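Local coordinates for hypothetical protein (Nostoc punctiforme, PDB 2O62) that is of unknown function but joins two beta domains of calycin-like families, a DUF3598 N-terminal one and a second, barrel-forming one, at residues F23-T28 / G115-L120; I189-T194 / D203-K208; K196-L201 / Q211-P216; S220-L225 / F234-W239. All coordinates share one frame; numbering follows the deposited sequence. Where two conformers were deposited one is given.

Contact 1 (F23-T28 / G115-L120); sequences FSPEGT and GHLNGL
Phe23 and Leu120 close the contact tightly through their backbones. Phe23 N donates to Leu120 O at 2.8 Å, and Leu120 N returns the bond to Phe23 O at 3.0 Å, both nearly straight. Such a reciprocal pair defines an antiparallel hydrogen-bonded bridge. Both CB atoms leave on the same face of the sheet and lie 4.5 Å apart, Phe23 CB to Leu120 CB. With CG anti to the carbonyl carbon (chi1 -74°), the end of the Phe23 side chain leads away from segment 115-120, while Leu120 O stays at the ring's edge. Gly119 CA approaches Phe23 O as a supplementary CA-H...O contact.

Beyond this bridge the 23-28 segment leaves the sheet, and Pro25 carries the packing. Pro25 CG rests 3.4 Å from Leu117 O and 3.5 Å from Asn118 O. Pro25 CB lies 4.0 Å from the methyl CD2 of Leu117, whose CG stands anti to the backbone N (chi1 -177°). Here the proline ring touches two backbone carbonyls and one methyl, with no hydrogen bond between the segments.

The solvent side is looser. Glu26 and Thr28 are exposed and make no contact with 115-120. The type I turn from Ser24 to Gly27 is closed by Gly27 N donating to Ser24 O. Ser24 OG accepts from Glu26 N at 3.3 Å, giving an ST turn, and from Thr28 N at 3.1 Å.

Strand 117-127 lies between strand 14-23 and strand 103-111, where Asn118 and Gly119 both face Leu110 in a classic beta bulge. Leu120 also packs on Leu213 of the C-terminal barrel.

Contact 2 (I189-T194 / D203-K208); sequences ITSTAT and DQDPEK. With GOL (glycerol), chain F.
Ile189 meets the 203-208 loop through its delta methyl, CD1 standing 4.4 Å from Glu207 CB. Next along the strand but one, Ser191 also points at the loop: OG lies anti to its own backbone N (chi1 -176°) and 3.9 Å from Asp205 CB, while Ser191 CB is 4.5 Å from Lys208 CD. No direct hydrogen bond spans the segments, so water does the bridging. One molecule lies 2.9 Å from Ser191 OG, accepts from Asp205 N and donates to Lys208 O at 2.7 Å, tying the serine to two backbone points of the loop.

The loop joins the hairpin strands 199-202 and 210-214 and folds back over strand 187-196 of the C-terminal barrel. Its bend is a type I turn from Asp205 to Lys208, reinforced by an Asx turn in which Glu207 N donates to Asp205 OD1 at 2.8 Å from above the carboxylate plane. The other oxygen, Asp205 OD2, lies 4.1 Å from Thr190 O.

A glycerol, probably from the crystallisation liquor and doubtful in its detailed placement, takes a bond from Gln204 NE2 to its O1 at 2.8 Å. Its O3 pairs with Thr192 OG1, where either could be the donor.

Contact 3 (K196-L201 / Q211-P216); sequences KGSIVL and QVLLLP
Three backbone hydrogen bonds join Ser198 and Val200 to Val212 and Leu214. Val200 N donates to Val212 O at 2.9 Å, Val212 N to Val200 O at 2.7 Å, and Leu214 N to Ser198 O at 2.9 Å. The reciprocal Val200-Val212 pair sets the register, with non-hydrogen-bonded pairs Ile199-Leu213 and Leu201-Gln211 flanking it. The short strand axes run at 163°, close to antiparallel. A type II' turn from Lys196 to Ile199, with Gly197 at positive phi, leads the chain into the first of these strands.

Weaker CA-H...O contacts supplement the ladder. Ile199 CA lies 3.3 Å from Val212 O, and Leu213 CA and Gln211 CA approach Ser198 O and Val200 O similarly.

Apolar packing differs on the two faces. Val200 and Val212 meet on one, Val200 CB and Val212 CB being 4.1 Å apart. On the other, Ile199 crosses Leu213 obliquely, Ile199 CG1 reaching the methyl CD1 of Leu213 at 3.9 Å. The first two torsions of the leucine together (chi1 173°, chi2 69°) bring this methyl back toward the neighbouring strand, where Leu213 CD1 also lies 3.5 Å from Ser198 O.

Polar ends turn to the other domain: Gln211 NE2 donates to Pro25 O, and in the conformer given Ser198 OG makes a weak hydrogen bond with Glu26 O. Strand 199-202 lies between strands 187-196 and 210-214, and the latter continues the barrel by pairing with strand 219-224, where the backbones of Gln211 and Ser223 are hydrogen-bonded.

Contact 4 (S220-L225 / F234-W239); sequences SATSPL and FLEAGW
Glu236 and Thr222 lie side by side, pointing the same way from a hydrogen-bonded antiparallel pair. From its base outward, Glu236 CB packs 4.0 Å from Thr222 CB and 4.1 Å from Thr222 O. CG continues anti to the backbone N (chi1 -177°) and the chain stays extended, carrying the carboxylate along the threonine. In the conformer given, Glu236 OE1 comes 4.1 Å from Thr222 CB and nears its CG2, van der Waals approaches only. The other oxygen, OE2, makes a salt bridge with Arg248 on strand 245-253.

The two backbone bonds beneath are unequal. Thr222 N donates to Glu236 O at 2.9 Å from well above the carbonyl plane, whereas the return bond from Glu236 N to Thr222 O, at 3.5 Å, is weak. A second reciprocal pair runs from Ser220 N to Gly238 O and from Gly238 N to Ser220 O, both 3.0 Å. Ser220 OG packs over the glycine, 3.6 Å from Gly238 CA, and itself bonds to Arg246. On the opposite face Ala237 CB approaches Ser220 O.

Strands 219-224 and 233-242 form a beta hairpin, the up-and-down antiparallel connection from which calycin barrels are built, consistent with this domain's clan.

Overall arrangement
Contacts 2, 3 and 4 follow the C-terminal barrel strand by strand. Contact 2 passes to contact 3 through the probable hydrogen bond between Leu201 N and Thr194 O (2.8 Å), and contact 3 packs on contact 4 through Val212 CG2 and Thr222 OG1 (3.5 Å); along the chain, contacts 2 and 3 interlock because their segments alternate. Contact 1 belongs to the N-terminal domain, yet its centre is about 11 Å from those of contacts 3 and 4. It meets contact 4 where Leu117 CD2 lies 3.4 Å from Ser223 OG. Contact 2 is peripheral, its centre about 21 Å from the chain's centre. Glycerol, probably from the crystallisation liquor, lies beside Leu117 and Gln211 and might mark a pocket.

Contact 1 (F23-T28 / G115-L120)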
loop_
_atom_site.group_PDB
_atom_site.type_symbol
_atom_site.label_atom_id
_atom_site.label_comp_id
_atom_site.label_asym_id
_atom_site.label_seq_id
_atom_site.Cartn_x
_atom_site.Cartn_y
_atom_site.Cartn_z
ATOM N N PHE A 23 -4.098 -5.501 -12.666
ATOM C CA PHE A 23 -4.466 -4.291 -13.360
ATOM C C PHE A 23 -3.299 -3.738 -14.162
ATOM O O PHE A 23 -2.130 -3.850 -13.765
ATOM C CB PHE A 23 -4.875 -3.234 -12.329
ATOM C CG PHE A 23 -6.199 -3.481 -11.712
ATOM C CD1 PHE A 23 -6.315 -4.255 -10.583
ATOM C CD2 PHE A 23 -7.352 -2.948 -12.263
ATOM C CE1 PHE A 23 -7.553 -4.510 -10.001
ATOM C CE2 PHE A 23 -8.602 -3.207 -11.680
ATOM C CZ PHE A 23 -8.674 -3.998 -10.521
ATOM N N SER A 24 -3.624 -3.077 -15.266
ATOM C CA SER A 24 -2.650 -2.291 -16.022
ATOM C C SER A 24 -2.296 -1.001 -15.258
ATOM O O SER A 24 -3.022 -0.606 -14.326
ATOM C CB SER A 24 -3.208 -1.932 -17.400
ATOM O OG SER A 24 -4.136 -0.876 -17.301
ATOM N N PRO A 25 -1.203 -0.332 -15.656
ATOM C CA PRO A 25 -0.849 0.960 -15.029
ATOM C C PRO A 25 -1.882 2.086 -15.262
ATOM O O PRO A 25 -1.792 3.111 -14.585
ATOM C CB PRO A 25 0.474 1.322 -15.687
ATOM C CG PRO A 25 1.001 0.057 -16.247
ATOM C CD PRO A 25 -0.210 -0.723 -16.677
ATOM N N GLU A 26 -2.839 1.894 -16.171
ATOM C CA GLU A 26 -3.970 2.817 -16.334
ATOM C C GLU A 26 -5.252 2.330 -15.624
ATOM O O GLU A 26 -6.284 2.936 -15.770
ATOM C CB GLU A 26 -4.285 3.069 -17.805
ATOM C CG GLU A 26 -3.108 3.552 -18.632
ATOM C CD GLU A 26 -2.066 2.449 -18.942
ATOM O OE1 GLU A 26 -2.449 1.300 -19.295
ATOM O OE2 GLU A 26 -0.848 2.737 -18.833
ATOM N N GLY A 27 -5.188 1.246 -14.845
ATOM C CA GLY A 27 -6.319 0.809 -14.056
ATOM C C GLY A 27 -7.296 -0.135 -14.708
ATOM O O GLY A 27 -8.434 -0.299 -14.221
ATOM N N THR A 28 -6.870 -0.770 -15.802
ATOM C CA THR A 28 -7.705 -1.711 -16.519
ATOM C C THR A 28 -7.525 -3.076 -15.906
ATOM O O THR A 28 -6.393 -3.499 -15.701
ATOM C CB THR A 28 -7.295 -1.791 -18.007
ATOM O OG1 THR A 28 -7.476 -0.512 -18.625
ATOM C CG2 THR A 28 -8.099 -2.844 -18.739
ATOM N N GLY A 115 12.447 1.307 -15.155
ATOM C CA GLY A 115 11.957 2.022 -14.004
ATOM C C GLY A 115 10.570 2.612 -14.150
ATOM O O GLY A 115 10.261 3.528 -13.403
ATOM N N HIS A 116 9.712 2.053 -15.025
ATOM C CA HIS A 116 8.344 2.520 -15.192
ATOM C C HIS A 116 7.348 1.509 -14.637
ATOM O O HIS A 116 7.565 0.310 -14.729
ATOM C CB HIS A 116 8.037 2.735 -16.665
ATOM C CG HIS A 116 8.850 3.806 -17.298
ATOM N ND1 HIS A 116 9.583 3.600 -18.443
ATOM C CD2 HIS A 116 9.072 5.085 -16.935
ATOM C CE1 HIS A 116 10.196 4.721 -18.782
ATOM N NE2 HIS A 116 9.909 5.636 -17.876
ATOM N N LEU A 117 6.235 1.989 -14.081
ATOM C CA LEU A 117 5.191 1.099 -13.587
ATOM C C LEU A 117 4.680 0.209 -14.729
ATOM O O LEU A 117 4.352 0.688 -15.817
ATOM C CB LEU A 117 4.050 1.879 -12.938
ATOM C CG LEU A 117 2.909 1.073 -12.311
ATOM C CD1 LEU A 117 3.347 0.374 -11.077
ATOM C CD2 LEU A 117 1.800 2.017 -11.960
ATOM N N ASN A 118 4.720 -1.102 -14.481
ATOM C CA ASN A 118 4.341 -2.138 -15.457
ATOM C C ASN A 118 2.965 -2.767 -15.147
ATOM O O ASN A 118 2.268 -3.199 -16.028
ATOM C CB ASN A 118 5.389 -3.253 -15.471
ATOM C CG ASN A 118 5.111 -4.326 -16.514
ATOM O OD1 ASN A 118 4.783 -5.456 -16.157
ATOM N ND2 ASN A 118 5.201 -3.971 -17.793
ATOM N N GLY A 119 2.617 -2.866 -13.873
ATOM C CA GLY A 119 1.378 -3.470 -13.499
ATOM C C GLY A 119 1.171 -3.376 -12.000
ATOM O O GLY A 119 2.095 -3.059 -11.221
ATOM N N LEU A 120 -0.066 -3.622 -11.619
ATOM C CA LEU A 120 -0.437 -3.772 -10.219
ATOM C C LEU A 120 -1.276 -5.004 -9.954
ATOM O O LEU A 120 -2.016 -5.478 -10.826
ATOM C CB LEU A 120 -1.246 -2.595 -9.758
ATOM C CG LEU A 120 -0.869 -1.153 -10.133
ATOM C CD1 LEU A 120 -2.112 -0.343 -10.177
ATOM C CD2 LEU A 120 0.024 -0.534 -9.139
#

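Contact 2 (I189-T194 / D203-K208)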
loop_
_atom_site.group_PDB
_atom_site.type_symbol
_atom_site.label_atom_id
_atom_site.label_comp_id
_atom_site.label_asym_id
_atom_site.label_seq_id
_atom_site.Cartn_x
_atom_site.Cartn_y
_atom_site.Cartn_z
ATOM N N ILE A 189 4.405 19.692 1.463
ATOM C CA ILE A 189 4.597 19.767 -0.003
ATOM C C ILE A 189 3.263 20.077 -0.668
ATOM O O ILE A 189 2.299 19.378 -0.417
ATOM C CB ILE A 189 5.147 18.480 -0.538
ATOM C CG1 ILE A 189 6.548 18.224 0.029
ATOM C CG2 ILE A 189 5.103 18.490 -2.090
ATOM C CD1 ILE A 189 6.951 16.796 -0.050
ATOM N N THR A 190 3.202 21.182 -1.411
ATOM C CA THR A 190 2.018 21.633 -2.091
ATOM C C THR A 190 2.317 21.634 -3.589
ATOM O O THR A 190 3.219 22.282 -4.013
ATOM C CB THR A 190 1.634 22.988 -1.639
ATOM O OG1 THR A 190 1.461 22.969 -0.217
ATOM C CG2 THR A 190 0.350 23.432 -2.289
ATOM N N SER A 191 1.569 20.850 -4.356
ATOM C CA SER A 191 1.805 20.740 -5.818
ATOM C C SER A 191 0.499 20.661 -6.555
ATOM O O SER A 191 -0.485 20.157 -6.044
ATOM C CB SER A 191 2.630 19.496 -6.163
ATOM O OG SER A 191 2.931 19.457 -7.552
ATOM N N THR A 192 0.496 21.166 -7.772
ATOM C CA THR A 192 -0.639 21.048 -8.677
ATOM C C THR A 192 -0.481 19.813 -9.552
ATOM O O THR A 192 0.641 19.421 -9.854
ATOM C CB THR A 192 -0.708 22.327 -9.475
ATOM O OG1 THR A 192 -0.962 23.388 -8.530
ATOM C CG2 THR A 192 -1.759 22.317 -10.523
ATOM N N ALA A 193 -1.592 19.169 -9.883
ATOM C CA ALA A 193 -1.622 18.005 -10.745
ATOM C C ALA A 193 -2.691 18.128 -11.823
ATOM O O ALA A 193 -3.663 18.879 -11.689
ATOM C CB ALA A 193 -1.900 16.807 -9.948
ATOM N N THR A 194 -2.524 17.375 -12.900
ATOM C CA THR A 194 -3.571 17.274 -13.918
ATOM C C THR A 194 -4.300 15.950 -13.739
ATOM O O THR A 194 -3.716 14.941 -13.334
ATOM C CB THR A 194 -3.027 17.345 -15.337
ATOM O OG1 THR A 194 -1.927 16.455 -15.470
ATOM C CG2 THR A 194 -2.563 18.732 -15.649
ATOM N N ASP A 203 3.881 16.228 -12.267
ATOM C CA ASP A 203 5.140 16.174 -13.011
ATOM C C ASP A 203 5.912 17.505 -13.081
ATOM O O ASP A 203 6.862 17.612 -13.856
ATOM C CB ASP A 203 4.925 15.603 -14.425
ATOM C CG ASP A 203 4.150 16.534 -15.302
ATOM O OD1 ASP A 203 3.706 17.573 -14.800
ATOM O OD2 ASP A 203 3.951 16.238 -16.504
ATOM N N GLN A 204 5.533 18.500 -12.270
ATOM C CA GLN A 204 6.163 19.818 -12.287
ATOM C C GLN A 204 7.306 19.914 -11.272
ATOM O O GLN A 204 8.402 20.387 -11.579
ATOM C CB GLN A 204 5.093 20.896 -11.995
ATOM C CG GLN A 204 5.455 22.333 -12.330
ATOM C CD GLN A 204 4.249 23.273 -12.217
ATOM O OE1 GLN A 204 3.686 23.441 -11.126
ATOM N NE2 GLN A 204 3.819 23.851 -13.353
ATOM N N ASP A 205 7.028 19.451 -10.065
ATOM C CA ASP A 205 7.855 19.713 -8.875
ATOM C C ASP A 205 8.831 18.560 -8.686
ATOM O O ASP A 205 8.414 17.433 -8.720
ATOM C CB ASP A 205 6.849 19.802 -7.715
ATOM C CG ASP A 205 7.449 20.207 -6.397
ATOM O OD1 ASP A 205 8.635 19.918 -6.169
ATOM O OD2 ASP A 205 6.669 20.795 -5.577
ATOM N N PRO A 206 10.138 18.830 -8.493
ATOM C CA PRO A 206 11.060 17.714 -8.238
ATOM C C PRO A 206 10.791 16.929 -6.967
ATOM O O PRO A 206 11.232 15.779 -6.880
ATOM C CB PRO A 206 12.434 18.412 -8.172
ATOM C CG PRO A 206 12.115 19.809 -7.820
ATOM C CD PRO A 206 10.856 20.113 -8.533
ATOM N N GLU A 207 10.058 17.501 -6.004
ATOM C CA GLU A 207 9.638 16.764 -4.795
ATOM C C GLU A 207 8.388 15.874 -4.978
ATOM O O GLU A 207 7.967 15.179 -4.047
ATOM C CB GLU A 207 9.360 17.742 -3.613
ATOM C CG GLU A 207 10.557 18.548 -3.140
ATOM C CD GLU A 207 11.654 17.720 -2.419
ATOM O OE1 GLU A 207 11.337 16.612 -1.994
ATOM O OE2 GLU A 207 12.805 18.209 -2.263
ATOM N N LYS A 208 7.723 15.971 -6.125
ATOM C CA LYS A 208 6.538 15.150 -6.365
ATOM C C LYS A 208 6.404 14.826 -7.826
ATOM O O LYS A 208 5.781 15.566 -8.579
ATOM C CB LYS A 208 5.269 15.826 -5.818
ATOM C CG LYS A 208 4.128 14.774 -5.602
ATOM C CD LYS A 208 3.039 15.278 -4.668
ATOM C CE LYS A 208 1.928 14.239 -4.418
ATOM N NZ LYS A 208 2.411 13.234 -3.374
HETATM C C1 GOL F . 1.004 25.422 -11.830
HETATM O O1 GOL F . 1.656 25.615 -13.057
HETATM C C2 GOL F . 1.923 25.821 -10.668
HETATM O O2 GOL F . 2.273 24.719 -9.850
HETATM C C3 GOL F . 1.099 26.718 -9.821
HETATM O O3 GOL F . -0.183 26.157 -9.802
HETATM O O HOH W 1 4.738 17.925 -9.280
HETATM O O HOH W 2 2.288 18.665 -11.900
HETATM O O HOH W 3 0.441 17.528 -14.482
#

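Contact 3 (K196-L201 / Q211-P216)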
loop_
_atom_site.group_PDB
_atom_site.type_symbol
_atom_site.label_atom_id
_atom_site.label_comp_id
_atom_site.label_asym_id
_atom_site.label_seq_id
_atom_site.Cartn_x
_atom_site.Cartn_y
_atom_site.Cartn_z
ATOM N N LYS A 196 -6.467 12.935 -15.547
ATOM C CA LYS A 196 -6.776 12.321 -16.845
ATOM C C LYS A 196 -7.375 10.936 -16.520
ATOM O O LYS A 196 -6.657 9.976 -16.236
ATOM C CB LYS A 196 -5.510 12.225 -17.688
ATOM C CG LYS A 196 -4.505 13.394 -17.425
ATOM C CD LYS A 196 -3.218 13.364 -18.271
ATOM C CE LYS A 196 -2.402 12.062 -18.131
ATOM N NZ LYS A 196 -1.507 11.866 -19.341
ATOM N N GLY A 197 -8.699 10.911 -16.458
ATOM C CA GLY A 197 -9.466 9.719 -16.116
ATOM C C GLY A 197 -9.208 9.254 -14.698
ATOM O O GLY A 197 -9.493 9.960 -13.739
ATOM N N SER A 198 -8.660 8.050 -14.593
ATOM C CA SER A 198 -8.332 7.429 -13.314
ATOM C C SER A 198 -6.908 7.755 -12.854
ATOM O O SER A 198 -6.462 7.253 -11.819
ATOM C CB SER A 198 -8.518 5.908 -13.426
ATOM O OG SER A 198 -7.634 5.342 -14.377
ATOM N N ILE A 199 -6.191 8.591 -13.628
ATOM C CA ILE A 199 -4.813 8.968 -13.303
ATOM C C ILE A 199 -4.681 10.452 -13.016
ATOM O O ILE A 199 -5.120 11.281 -13.801
ATOM C CB ILE A 199 -3.821 8.620 -14.426
ATOM C CG1 ILE A 199 -3.578 7.113 -14.454
ATOM C CG2 ILE A 199 -2.470 9.308 -14.186
ATOM C CD1 ILE A 199 -3.048 6.622 -15.785
ATOM N N VAL A 200 -4.017 10.747 -11.914
ATOM C CA VAL A 200 -3.663 12.092 -11.517
ATOM C C VAL A 200 -2.154 12.184 -11.669
ATOM O O VAL A 200 -1.416 11.397 -11.066
ATOM C CB VAL A 200 -4.088 12.384 -10.074
ATOM C CG1 VAL A 200 -3.661 13.770 -9.640
ATOM C CG2 VAL A 200 -5.631 12.171 -9.933
ATOM N N LEU A 201 -1.716 13.177 -12.417
ATOM C CA LEU A 201 -0.310 13.308 -12.798
ATOM C C LEU A 201 0.324 14.521 -12.133
ATOM O O LEU A 201 -0.080 15.640 -12.392
ATOM C CB LEU A 201 -0.207 13.439 -14.302
ATOM C CG LEU A 201 1.194 13.654 -14.821
ATOM C CD1 LEU A 201 2.072 12.470 -14.479
ATOM C CD2 LEU A 201 1.200 13.942 -16.326
ATOM N N GLN A 211 2.556 9.444 -10.469
ATOM C CA GLN A 211 1.202 9.287 -10.986
ATOM C C GLN A 211 0.399 8.681 -9.878
ATOM O O GLN A 211 0.881 7.805 -9.185
ATOM C CB GLN A 211 1.118 8.405 -12.248
ATOM C CG GLN A 211 1.469 6.904 -12.089
ATOM C CD GLN A 211 0.785 6.044 -13.196
ATOM O OE1 GLN A 211 0.969 6.330 -14.374
ATOM N NE2 GLN A 211 -0.064 5.045 -12.801
ATOM N N VAL A 212 -0.851 9.108 -9.723
ATOM C CA VAL A 212 -1.729 8.434 -8.738
ATOM C C VAL A 212 -2.819 7.755 -9.517
ATOM O O VAL A 212 -3.414 8.376 -10.369
ATOM C CB VAL A 212 -2.356 9.425 -7.757
ATOM C CG1 VAL A 212 -3.169 8.679 -6.719
ATOM C CG2 VAL A 212 -1.298 10.266 -7.106
ATOM N N LEU A 213 -3.039 6.476 -9.257
ATOM C CA LEU A 213 -4.055 5.743 -9.967
ATOM C C LEU A 213 -5.172 5.382 -9.007
ATOM O O LEU A 213 -4.929 4.852 -7.905
ATOM C CB LEU A 213 -3.449 4.498 -10.592
ATOM C CG LEU A 213 -4.402 3.508 -11.238
ATOM C CD1 LEU A 213 -5.018 4.091 -12.496
ATOM C CD2 LEU A 213 -3.704 2.208 -11.569
ATOM N N LEU A 214 -6.396 5.688 -9.411
ATOM C CA LEU A 214 -7.556 5.443 -8.566
ATOM C C LEU A 214 -8.129 4.081 -8.950
ATOM O O LEU A 214 -8.296 3.797 -10.140
ATOM C CB LEU A 214 -8.596 6.514 -8.818
ATOM C CG LEU A 214 -8.051 7.957 -8.722
ATOM C CD1 LEU A 214 -9.171 8.918 -9.063
ATOM C CD2 LEU A 214 -7.449 8.218 -7.389
ATOM N N LEU A 215 -8.397 3.250 -7.952
ATOM C CA LEU A 215 -8.753 1.873 -8.184
ATOM C C LEU A 215 -10.032 1.438 -7.497
ATOM O O LEU A 215 -10.656 2.204 -6.717
ATOM C CB LEU A 215 -7.592 0.996 -7.678
ATOM C CG LEU A 215 -6.271 1.082 -8.464
ATOM C CD1 LEU A 215 -5.107 0.545 -7.617
ATOM C CD2 LEU A 215 -6.397 0.363 -9.813
ATOM N N PRO A 216 -10.462 0.192 -7.781
ATOM C CA PRO A 216 -11.549 -0.363 -7.004
ATOM C C PRO A 216 -11.305 -0.450 -5.467
ATOM O O PRO A 216 -10.152 -0.398 -4.955
ATOM C CB PRO A 216 -11.691 -1.777 -7.575
ATOM C CG PRO A 216 -11.134 -1.701 -8.953
ATOM C CD PRO A 216 -10.018 -0.742 -8.853
#

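Contact 4 (S220-L225 / F234-W239)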
loop_
_atom_site.group_PDB
_atom_site.type_symbol
_atom_site.label_atom_id
_atom_site.label_comp_id
_atom_site.label_asym_id
_atom_site.label_seq_id
_atom_site.Cartn_x
_atom_site.Cartn_y
_atom_site.Cartn_z
ATOM N N SER A 220 -5.924 3.367 -3.894
ATOM C CA SER A 220 -5.124 4.168 -4.773
ATOM C C SER A 220 -3.692 3.664 -4.761
ATOM O O SER A 220 -3.230 3.060 -3.777
ATOM C CB SER A 220 -5.196 5.660 -4.395
ATOM O OG SER A 220 -4.789 5.884 -3.074
ATOM N N ALA A 221 -3.010 3.874 -5.870
ATOM C CA ALA A 221 -1.589 3.594 -5.941
ATOM C C ALA A 221 -0.846 4.851 -6.392
ATOM O O ALA A 221 -1.189 5.438 -7.411
ATOM C CB ALA A 221 -1.340 2.490 -6.922
ATOM N N THR A 222 0.201 5.239 -5.674
ATOM C CA THR A 222 1.040 6.377 -6.076
ATOM C C THR A 222 2.424 5.838 -6.455
ATOM O O THR A 222 3.056 5.148 -5.663
ATOM C CB THR A 222 1.094 7.467 -4.956
ATOM O OG1 THR A 222 -0.235 7.951 -4.740
ATOM C CG2 THR A 222 1.986 8.628 -5.340
ATOM N N SER A 223 2.835 6.119 -7.682
ATOM C CA SER A 223 4.001 5.537 -8.318
ATOM C C SER A 223 4.943 6.615 -8.829
ATOM O O SER A 223 4.484 7.541 -9.504
ATOM C CB SER A 223 3.626 4.701 -9.531
ATOM O OG SER A 223 2.695 3.680 -9.149
ATOM N N PRO A 224 6.265 6.449 -8.582
ATOM C CA PRO A 224 7.253 7.292 -9.268
ATOM C C PRO A 224 7.029 7.313 -10.790
ATOM O O PRO A 224 6.710 6.298 -11.364
ATOM C CB PRO A 224 8.591 6.608 -8.919
ATOM C CG PRO A 224 8.318 5.789 -7.701
ATOM C CD PRO A 224 6.897 5.449 -7.700
ATOM N N LEU A 225 7.152 8.463 -11.445
ATOM C CA LEU A 225 7.065 8.478 -12.898
ATOM C C LEU A 225 8.212 7.677 -13.531
ATOM O O LEU A 225 8.053 7.098 -14.599
ATOM C CB LEU A 225 7.069 9.913 -13.437
ATOM C CG LEU A 225 5.801 10.699 -13.050
ATOM C CD1 LEU A 225 5.914 12.185 -13.445
ATOM C CD2 LEU A 225 4.538 10.044 -13.638
ATOM N N PHE A 234 9.863 5.880 -3.045
ATOM C CA PHE A 234 8.723 5.746 -2.130
ATOM C C PHE A 234 7.629 4.975 -2.884
ATOM O O PHE A 234 7.203 5.391 -3.951
ATOM C CB PHE A 234 8.209 7.123 -1.702
ATOM C CG PHE A 234 9.289 8.000 -1.091
ATOM C CD1 PHE A 234 9.544 7.954 0.271
ATOM C CD2 PHE A 234 10.031 8.880 -1.877
ATOM C CE1 PHE A 234 10.536 8.734 0.840
ATOM C CE2 PHE A 234 11.039 9.656 -1.310
ATOM C CZ PHE A 234 11.289 9.587 0.051
ATOM N N LEU A 235 7.263 3.815 -2.364
ATOM C CA LEU A 235 6.151 3.020 -2.884
ATOM C C LEU A 235 4.958 3.344 -1.977
ATOM O O LEU A 235 5.053 3.181 -0.789
ATOM C CB LEU A 235 6.541 1.572 -2.730
ATOM C CG LEU A 235 5.683 0.518 -3.328
ATOM C CD1 LEU A 235 5.888 0.544 -4.815
ATOM C CD2 LEU A 235 6.046 -0.840 -2.701
ATOM N N GLU A 236 3.861 3.836 -2.549
ATOM C CA GLU A 236 2.726 4.315 -1.745
ATOM C C GLU A 236 1.425 3.750 -2.300
ATOM O O GLU A 236 1.253 3.541 -3.513
ATOM C CB GLU A 236 2.614 5.871 -1.620
ATOM C CG GLU A 236 1.409 6.413 -0.682
ATOM C CD GLU A 236 1.470 7.940 -0.406
ATOM O OE1 GLU A 236 2.210 8.599 -1.164
ATOM O OE2 GLU A 236 0.821 8.484 0.549
ATOM N N ALA A 237 0.541 3.461 -1.356
ATOM C CA ALA A 237 -0.823 3.069 -1.632
ATOM C C ALA A 237 -1.694 3.704 -0.553
ATOM O O ALA A 237 -1.226 4.083 0.511
ATOM C CB ALA A 237 -0.948 1.538 -1.572
ATOM N N GLY A 238 -2.969 3.717 -0.827
ATOM C CA GLY A 238 -3.991 4.300 0.035
ATOM C C GLY A 238 -5.222 3.448 -0.021
ATOM O O GLY A 238 -5.455 2.713 -0.988
ATOM N N TRP A 239 -6.049 3.578 1.007
ATOM C CA TRP A 239 -7.315 2.889 1.055
ATOM C C TRP A 239 -8.319 3.755 1.766
ATOM O O TRP A 239 -8.128 4.024 2.947
ATOM C CB TRP A 239 -7.148 1.607 1.844
ATOM C CG TRP A 239 -8.284 0.661 1.804
ATOM C CD1 TRP A 239 -9.289 0.599 0.861
ATOM C CD2 TRP A 239 -8.537 -0.384 2.722
ATOM N NE1 TRP A 239 -10.106 -0.452 1.123
ATOM C CE2 TRP A 239 -9.679 -1.074 2.265
ATOM C CE3 TRP A 239 -7.869 -0.862 3.860
ATOM C CZ2 TRP A 239 -10.192 -2.188 2.921
ATOM C CZ3 TRP A 239 -8.370 -1.963 4.505
ATOM C CH2 TRP A 239 -9.528 -2.624 4.038
#